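Local coordinates for ORF10 (PDB 6RIW), which forms the ketosynthase–chain length factor didomain of a polyunsaturated fatty acid synthase and probably carries out the 3-oxoacyl-ACP condensation that lengthens the acyl chain, at residues 7-12 with 264-269; 109-114 with 215-220. One frame throughout, in Å; residues are numbered along the deposited sequence.

Contact 1 of 2, residues 7-12 with 264-269; sequences VGIANL and GMMVLK
A classic beta bulge interrupts the antiparallel pairing of strands 4-12 and 259-270, with Val7 and Gly8 both opposite Val267. The bonds identify it: Val7 N gives a nearly straight hydrogen bond to Val267 O (2.8 Å, 169° at the hydrogen), while Val267 N returns one to Gly8 O (2.9 Å) from above the carbonyl plane. Beyond the bulge the pairing becomes regular. Ala10 N binds Met265 O at 2.9 Å and Met265 N binds Ala10 O at 3.0 Å, and the axes of 7-12 and 264-269 run 174° apart.

The side chains divide between two faces. On one, Ile9 and Met266 form a non-hydrogen-bonded pair; Ile9 CG1 (chi1 -53°) and Met266 CG are each anti to their own carbonyl carbon, which lays the two chains alongside each other, Ile9 CG1 to Met266 CG 4.2 Å. Helix 374-387 covers this pair through Met382. On the other face Ala10 and Met265 lie against helix 88-104. At the bulge, Val7 and Val267 cross at about a right angle, and Val7 CG2 reaches Val267 CG1 at 3.7 Å. The same CG2 meets the aliphatic part of Lys269, whose ammonium goes on to salt bridges with Asp279 and Asp277.

Sandwiched between helices 88-104 and 374-387, the strand pair is part of a sheet in the alpha-beta-alpha-beta-alpha layered thiolase fold of ketosynthases.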
ATOM      1  N   VAL A   7       2.880 -23.380   9.991  1.00 16.57           N
ATOM      2  CA  VAL A   7       3.938 -24.384   9.906  1.00 20.09           C
ATOM      3  C   VAL A   7       5.321 -23.776   9.760  1.00 24.29           C
ATOM      4  O   VAL A   7       6.310 -24.524   9.688  1.00 22.23           O
ATOM      5  CB  VAL A   7       3.665 -25.392   8.776  1.00 20.14           C
ATOM      6  CG1 VAL A   7       2.299 -26.049   8.991  1.00 20.78           C
ATOM      7  CG2 VAL A   7       3.717 -24.707   7.385  1.00 22.25           C
ATOM      8  N   GLY A   8       5.434 -22.451   9.744  1.00 19.14           N
ATOM      9  CA  GLY A   8       6.732 -21.811   9.670  1.00 18.23           C
ATOM     10  C   GLY A   8       6.597 -20.363  10.081  1.00 19.51           C
ATOM     11  O   GLY A   8       5.559 -19.752   9.801  1.00 17.64           O
ATOM     12  N   ILE A   9       7.599 -19.812  10.771  1.00 16.92           N
ATOM     13  CA  ILE A   9       7.544 -18.434  11.266  1.00 19.14           C
ATOM     14  C   ILE A   9       8.918 -17.813  11.122  1.00 20.13           C
ATOM     15  O   ILE A   9       9.937 -18.488  11.315  1.00 18.45           O
ATOM     16  CB  ILE A   9       7.109 -18.360  12.748  1.00 21.77           C
ATOM     17  CG1 ILE A   9       5.805 -19.118  12.992  1.00 24.96           C
ATOM     18  CG2 ILE A   9       6.977 -16.908  13.212  1.00 23.53           C
ATOM     19  CD1 ILE A   9       5.217 -18.915  14.381  1.00 27.78           C
ATOM     20  N   ALA A  10       8.953 -16.515  10.798  1.00 18.55           N
ATOM     21  CA  ALA A  10      10.214 -15.788  10.811  1.00 17.70           C
ATOM     22  C   ALA A  10       9.955 -14.338  11.194  1.00 17.71           C
ATOM     23  O   ALA A  10       8.859 -13.801  10.991  1.00 16.66           O
ATOM     24  CB  ALA A  10      10.926 -15.879   9.464  1.00 17.00           C
ATOM     25  N   ASN A  11      10.989 -13.697  11.731  1.00 17.59           N
ATOM     26  CA  ASN A  11      10.851 -12.305  12.130  1.00 17.98           C
ATOM     27  C   ASN A  11      12.153 -11.548  11.937  1.00 18.08           C
ATOM     28  O   ASN A  11      13.251 -12.099  12.075  1.00 18.62           O
ATOM     29  CB  ASN A  11      10.441 -12.178  13.589  1.00 19.66           C
ATOM     30  CG  ASN A  11      11.477 -12.786  14.526  1.00 23.98           C
ATOM     31  OD1 ASN A  11      11.683 -13.997  14.501  1.00 27.02           O
ATOM     32  ND2 ASN A  11      12.152 -11.950  15.323  1.00 22.38           N
ATOM     33  N   LEU A  12      12.008 -10.254  11.654  1.00 16.07           N
ATOM     34  CA  LEU A  12      13.103  -9.289  11.767  1.00 16.86           C
ATOM     35  C   LEU A  12      12.487  -8.127  12.526  1.00 20.34           C
ATOM     36  O   LEU A  12      11.810  -7.278  11.939  1.00 16.72           O
ATOM     37  CB  LEU A  12      13.670  -8.872  10.410  1.00 15.21           C
ATOM     38  CG  LEU A  12      14.851  -7.910  10.435  1.00 22.67           C
ATOM     39  CD1 LEU A  12      16.023  -8.535  11.209  1.00 18.44           C
ATOM     40  CD2 LEU A  12      15.252  -7.594   8.990  1.00 19.20           C
ATOM     41  N   GLY A 264       7.881  -9.567   9.214  1.00 11.95           N
ATOM     42  CA  GLY A 264       7.588 -10.907   9.689  1.00 16.36           C
ATOM     43  C   GLY A 264       6.918 -11.720   8.603  1.00 15.78           C
ATOM     44  O   GLY A 264       6.302 -11.174   7.684  1.00 14.72           O
ATOM     45  N   MET A 265       7.035 -13.038   8.714  1.00 15.88           N
ATOM     46  CA  MET A 265       6.385 -13.906   7.739  1.00 14.31           C
ATOM     47  C   MET A 265       5.960 -15.210   8.402  1.00 17.13           C
ATOM     48  O   MET A 265       6.691 -15.757   9.226  1.00 16.68           O
ATOM     49  CB  MET A 265       7.320 -14.204   6.555  1.00 19.51           C
ATOM     50  CG  MET A 265       6.624 -14.806   5.337  1.00 22.72           C
ATOM     51  SD  MET A 265       5.476 -13.696   4.459  1.00 20.68           S
ATOM     52  CE  MET A 265       6.561 -12.304   4.019  1.00 22.42           C
ATOM     53  N   MET A 266       4.794 -15.721   8.005  1.00 15.10           N
ATOM     54  CA  MET A 266       4.328 -17.031   8.448  1.00 21.50           C
ATOM     55  C   MET A 266       3.960 -17.888   7.243  1.00 17.85           C
ATOM     56  O   MET A 266       3.529 -17.371   6.206  1.00 16.84           O
ATOM     57  CB  MET A 266       3.117 -16.895   9.344  1.00 19.05           C
ATOM     58  CG  MET A 266       3.422 -16.527  10.781  1.00 24.87           C
ATOM     59  SD  MET A 266       1.959 -15.717  11.472  1.00 36.04           S
ATOM     60  CE  MET A 266       0.701 -16.567  10.536  1.00 16.75           C
ATOM     61  N   VAL A 267       4.110 -19.207   7.391  1.00 14.83           N
ATOM     62  CA  VAL A 267       3.737 -20.180   6.364  1.00 14.21           C
ATOM     63  C   VAL A 267       2.490 -20.913   6.839  1.00 18.58           C
ATOM     64  O   VAL A 267       2.483 -21.465   7.949  1.00 17.69           O
ATOM     65  CB  VAL A 267       4.871 -21.190   6.081  1.00 15.31           C
ATOM     66  CG1 VAL A 267       4.468 -22.095   4.923  1.00 18.09           C
ATOM     67  CG2 VAL A 267       6.178 -20.489   5.809  1.00 19.38           C
ATOM     68  N   LEU A 268       1.435 -20.911   6.012  1.00 15.28           N
ATOM     69  CA  LEU A 268       0.126 -21.448   6.366  1.00 17.21           C
ATOM     70  C   LEU A 268      -0.281 -22.599   5.454  1.00 18.66           C
ATOM     71  O   LEU A 268      -0.104 -22.534   4.233  1.00 14.32           O
ATOM     72  CB  LEU A 268      -0.961 -20.369   6.280  1.00 16.02           C
ATOM     73  CG  LEU A 268      -0.705 -19.056   7.011  1.00 17.34           C
ATOM     74  CD1 LEU A 268      -1.880 -18.105   6.832  1.00 16.53           C
ATOM     75  CD2 LEU A 268      -0.458 -19.324   8.492  1.00 18.98           C
ATOM     76  N   LYS A 269      -0.889 -23.632   6.044  1.00 18.04           N
ATOM     77  CA  LYS A 269      -1.487 -24.721   5.277  1.00 17.05           C
ATOM     78  C   LYS A 269      -2.788 -25.136   5.947  1.00 20.51           C
ATOM     79  O   LYS A 269      -2.979 -24.912   7.144  1.00 19.95           O
ATOM     80  CB  LYS A 269      -0.545 -25.946   5.173  1.00 21.47           C
ATOM     81  CG  LYS A 269       0.671 -25.735   4.252  1.00 22.68           C
ATOM     82  CD  LYS A 269       1.708 -26.861   4.429  1.00 21.90           C
ATOM     83  CE  LYS A 269       1.191 -28.204   3.910  1.00 27.88           C
ATOM     84  NZ  LYS A 269       2.315 -29.177   3.663  1.00 25.36           N
TER

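Contact 2 of 2, residues 109-114 with 215-220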
ATOM      1  N   SER A 109      11.156 -26.141  -2.632  1.00 22.33           N
ATOM      2  CA  SER A 109      10.276 -27.276  -2.867  1.00 22.68           C
ATOM      3  C   SER A 109       9.402 -27.066  -4.102  1.00 27.78           C
ATOM      4  O   SER A 109       8.998 -25.943  -4.427  1.00 24.79           O
ATOM      5  CB  SER A 109       9.402 -27.496  -1.624  1.00 25.76           C
ATOM      6  OG  SER A 109       8.370 -28.437  -1.850  1.00 29.78           O
ATOM      7  N   THR A 110       9.110 -28.169  -4.802  1.00 26.82           N
ATOM      8  CA  THR A 110       8.158 -28.092  -5.902  1.00 24.48           C
ATOM      9  C   THR A 110       6.767 -27.734  -5.408  1.00 21.94           C
ATOM     10  O   THR A 110       5.947 -27.248  -6.199  1.00 29.09           O
ATOM     11  CB  THR A 110       8.111 -29.414  -6.677  1.00 26.29           C
ATOM     12  OG1 THR A 110       7.719 -30.456  -5.784  1.00 30.61           O
ATOM     13  CG2 THR A 110       9.479 -29.743  -7.255  1.00 29.14           C
ATOM     14  N   ALA A 111       6.491 -27.947  -4.119  1.00 22.58           N
ATOM     15  CA  ALA A 111       5.231 -27.514  -3.535  1.00 23.68           C
ATOM     16  C   ALA A 111       5.023 -26.007  -3.645  1.00 19.71           C
ATOM     17  O   ALA A 111       3.884 -25.535  -3.532  1.00 22.97           O
ATOM     18  CB  ALA A 111       5.176 -27.917  -2.066  1.00 26.13           C
ATOM     19  N   LEU A 112       6.094 -25.243  -3.822  1.00 20.90           N
ATOM     20  CA  LEU A 112       5.948 -23.799  -3.959  1.00 20.14           C
ATOM     21  C   LEU A 112       5.201 -23.405  -5.225  1.00 20.44           C
ATOM     22  O   LEU A 112       4.714 -22.273  -5.301  1.00 19.29           O
ATOM     23  CB  LEU A 112       7.325 -23.132  -3.897  1.00 19.02           C
ATOM     24  CG  LEU A 112       8.069 -23.369  -2.579  1.00 20.72           C
ATOM     25  CD1 LEU A 112       9.436 -22.662  -2.554  1.00 23.62           C
ATOM     26  CD2 LEU A 112       7.220 -22.987  -1.380  1.00 20.63           C
ATOM     27  N   GLU A 113       5.039 -24.324  -6.188  1.00 20.44           N
ATOM     28  CA  GLU A 113       4.216 -24.044  -7.359  1.00 22.68           C
ATOM     29  C   GLU A 113       2.793 -23.666  -6.980  1.00 20.50           C
ATOM     30  O   GLU A 113       2.136 -22.903  -7.698  1.00 21.62           O
ATOM     31  CB  GLU A 113       4.211 -25.255  -8.287  1.00 28.12           C
ATOM     32  CG  GLU A 113       3.513 -25.014  -9.613  1.00 36.29           C
ATOM     33  CD  GLU A 113       4.023 -25.940 -10.715  1.00 50.37           C
ATOM     34  OE1 GLU A 113       4.424 -27.089 -10.392  1.00 44.72           O
ATOM     35  OE2 GLU A 113       4.022 -25.509 -11.899  1.00 53.76           O
ATOM     36  N   ASN A 114       2.294 -24.171  -5.860  1.00 21.05           N
ATOM     37  CA  ASN A 114       0.947 -23.845  -5.413  1.00 20.25           C
ATOM     38  C   ASN A 114       0.948 -23.022  -4.132  1.00 18.67           C
ATOM     39  O   ASN A 114       0.038 -23.150  -3.307  1.00 18.19           O
ATOM     40  CB  ASN A 114       0.146 -25.136  -5.243  1.00 21.02           C
ATOM     41  CG  ASN A 114      -0.033 -25.850  -6.555  1.00 23.42           C
ATOM     42  OD1 ASN A 114       0.456 -26.960  -6.737  1.00 33.74           O
ATOM     43  ND2 ASN A 114      -0.684 -25.193  -7.497  1.00 29.18           N
ATOM     44  N   ALA A 215      -4.924 -21.777  -3.391  1.00 16.41           N
ATOM     45  CA  ALA A 215      -3.558 -22.175  -3.098  1.00 20.97           C
ATOM     46  C   ALA A 215      -3.600 -23.375  -2.160  1.00 19.29           C
ATOM     47  O   ALA A 215      -4.621 -23.640  -1.518  1.00 19.21           O
ATOM     48  CB  ALA A 215      -2.766 -21.026  -2.447  1.00 22.99           C
ATOM     49  N   ASN A 216      -2.477 -24.098  -2.097  1.00 17.29           N
ATOM     50  CA  ASN A 216      -2.286 -25.184  -1.137  1.00 21.02           C
ATOM     51  C   ASN A 216      -1.309 -24.823  -0.031  1.00 21.01           C
ATOM     52  O   ASN A 216      -1.204 -25.560   0.954  1.00 18.98           O
ATOM     53  CB  ASN A 216      -1.811 -26.455  -1.855  1.00 21.49           C
ATOM     54  CG  ASN A 216      -2.837 -26.970  -2.846  1.00 23.33           C
ATOM     55  OD1 ASN A 216      -4.048 -26.808  -2.651  1.00 23.52           O
ATOM     56  ND2 ASN A 216      -2.360 -27.566  -3.931  1.00 24.94           N
ATOM     57  N   MET A 217      -0.615 -23.696  -0.165  1.00 18.19           N
ATOM     58  CA  MET A 217       0.222 -23.126   0.870  1.00 17.10           C
ATOM     59  C   MET A 217       0.173 -21.621   0.667  1.00 17.16           C
ATOM     60  O   MET A 217       0.006 -21.148  -0.465  1.00 14.55           O
ATOM     61  CB  MET A 217       1.663 -23.662   0.772  1.00 19.12           C
ATOM     62  CG  MET A 217       2.593 -23.277   1.917  1.00 26.74           C
ATOM     63  SD  MET A 217       4.230 -24.060   1.748  1.00 40.10           S
ATOM     64  CE  MET A 217       4.029 -25.007   0.232  1.00 21.46           C
ATOM     65  N   MET A 218       0.273 -20.868   1.763  1.00 15.63           N
ATOM     66  CA  MET A 218       0.343 -19.414   1.654  1.00 15.91           C
ATOM     67  C   MET A 218       1.417 -18.858   2.579  1.00 18.26           C
ATOM     68  O   MET A 218       1.541 -19.285   3.732  1.00 18.72           O
ATOM     69  CB  MET A 218      -1.002 -18.740   1.997  1.00 14.50           C
ATOM     70  CG  MET A 218      -2.094 -18.900   0.944  1.00 15.86           C
ATOM     71  SD  MET A 218      -1.715 -18.123  -0.637  1.00 17.49           S
ATOM     72  CE  MET A 218      -1.726 -16.364  -0.175  1.00 16.80           C
ATOM     73  N   LEU A 219       2.172 -17.881   2.075  1.00 15.85           N
ATOM     74  CA  LEU A 219       2.967 -16.988   2.914  1.00 17.13           C
ATOM     75  C   LEU A 219       2.121 -15.771   3.274  1.00 17.57           C
ATOM     76  O   LEU A 219       1.441 -15.196   2.412  1.00 15.90           O
ATOM     77  CB  LEU A 219       4.234 -16.536   2.185  1.00 15.94           C
ATOM     78  CG  LEU A 219       5.382 -17.530   2.004  1.00 22.77           C
ATOM     79  CD1 LEU A 219       6.464 -16.903   1.151  1.00 19.81           C
ATOM     80  CD2 LEU A 219       5.957 -17.921   3.336  1.00 24.11           C
ATOM     81  N   ALA A 220       2.127 -15.401   4.543  1.00 13.86           N
ATOM     82  CA  ALA A 220       1.429 -14.198   4.965  1.00 14.22           C
ATOM     83  C   ALA A 220       2.322 -13.440   5.933  1.00 17.21           C
ATOM     84  O   ALA A 220       2.858 -14.013   6.885  1.00 14.90           O
ATOM     85  CB  ALA A 220       0.074 -14.507   5.620  1.00 14.72           C
TER
HETATM   86  O   HOH W   1       0.732 -28.364  -3.919  1.00 35.97           O
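Asn114 O is gripped by two consecutive backbone amides. Asn216 N approaches in the carbonyl plane at 2.9 Å from Asn114 O, with 156° at the hydrogen; Met217 N gives a longer bond to the same Asn114 O, 3.3 Å, tilted from that plane. Because the donors are successive, this one carbonyl anchors the chain where it enters strand 217-224, and the CB of Ala215 also packs against this oxygen.

The two asparagine side chains lie next to each other and point the same way, Asn114 CB 3.7 Å from Asn216 ND2. Their amide planes are turned 57° apart and a water links them: it donates to Asn114 OD1 at 3.2 Å and accepts from Asn216 ND2, also at 3.2 Å. The other end of the Asn216 amide, OD1, is held by Arg270, which also binds Ala215 O, so both polar atoms of this side chain have partners.

Residues 110-113 form a short 3-10 segment, evidenced by i to i+3 bonds such as Leu112 N to Ser109 O, in the connection between helix 88-104 and strand 115-120 of the ketosynthase domain. An ST turn starts it, Ser109 OG accepting from Ala111 N at 3.0 Å.

Apart from these polar groups, Met217 provides the apolar part of the contact. Anti torsions about its first two side-chain bonds (chi1 -172°) carry the chain across to the 3-10 segment before it bends about CG-SD. Of its side chain, CE alone reaches 109-114, lying near Ala111 O and meeting Ala111 CB at 3.9 Å and Leu112 CD2 at 4.1 Å. Leu112 is buried against Leu101 of helix 88-104, while Val267 and Lys269 of strand 259-270 pack on Met217 as well.

From the N terminus, strand 4-12 comes first, and contact 1 closes a long loop of 251 residues when strand 259-270 pairs with it. Contact 2 falls wholly within that loop: the chain passes helix 88-104 and the 3-10 segment, enters strand 115-120, and returns about a hundred residues later at 215-220. The two closures are joined directly: Leu268 N lies 2.8 Å from Met218 O and Met266 N 2.8 Å from Ala220 O, both probable hydrogen bonds, while Val267 CG2 packs on Leu219 CD2. Strands 4-12, 259-270 and 217-224 thus stand side by side in the sheet, and contact 2 fastens the loop after helix 88-104 to the start of strand 217-224.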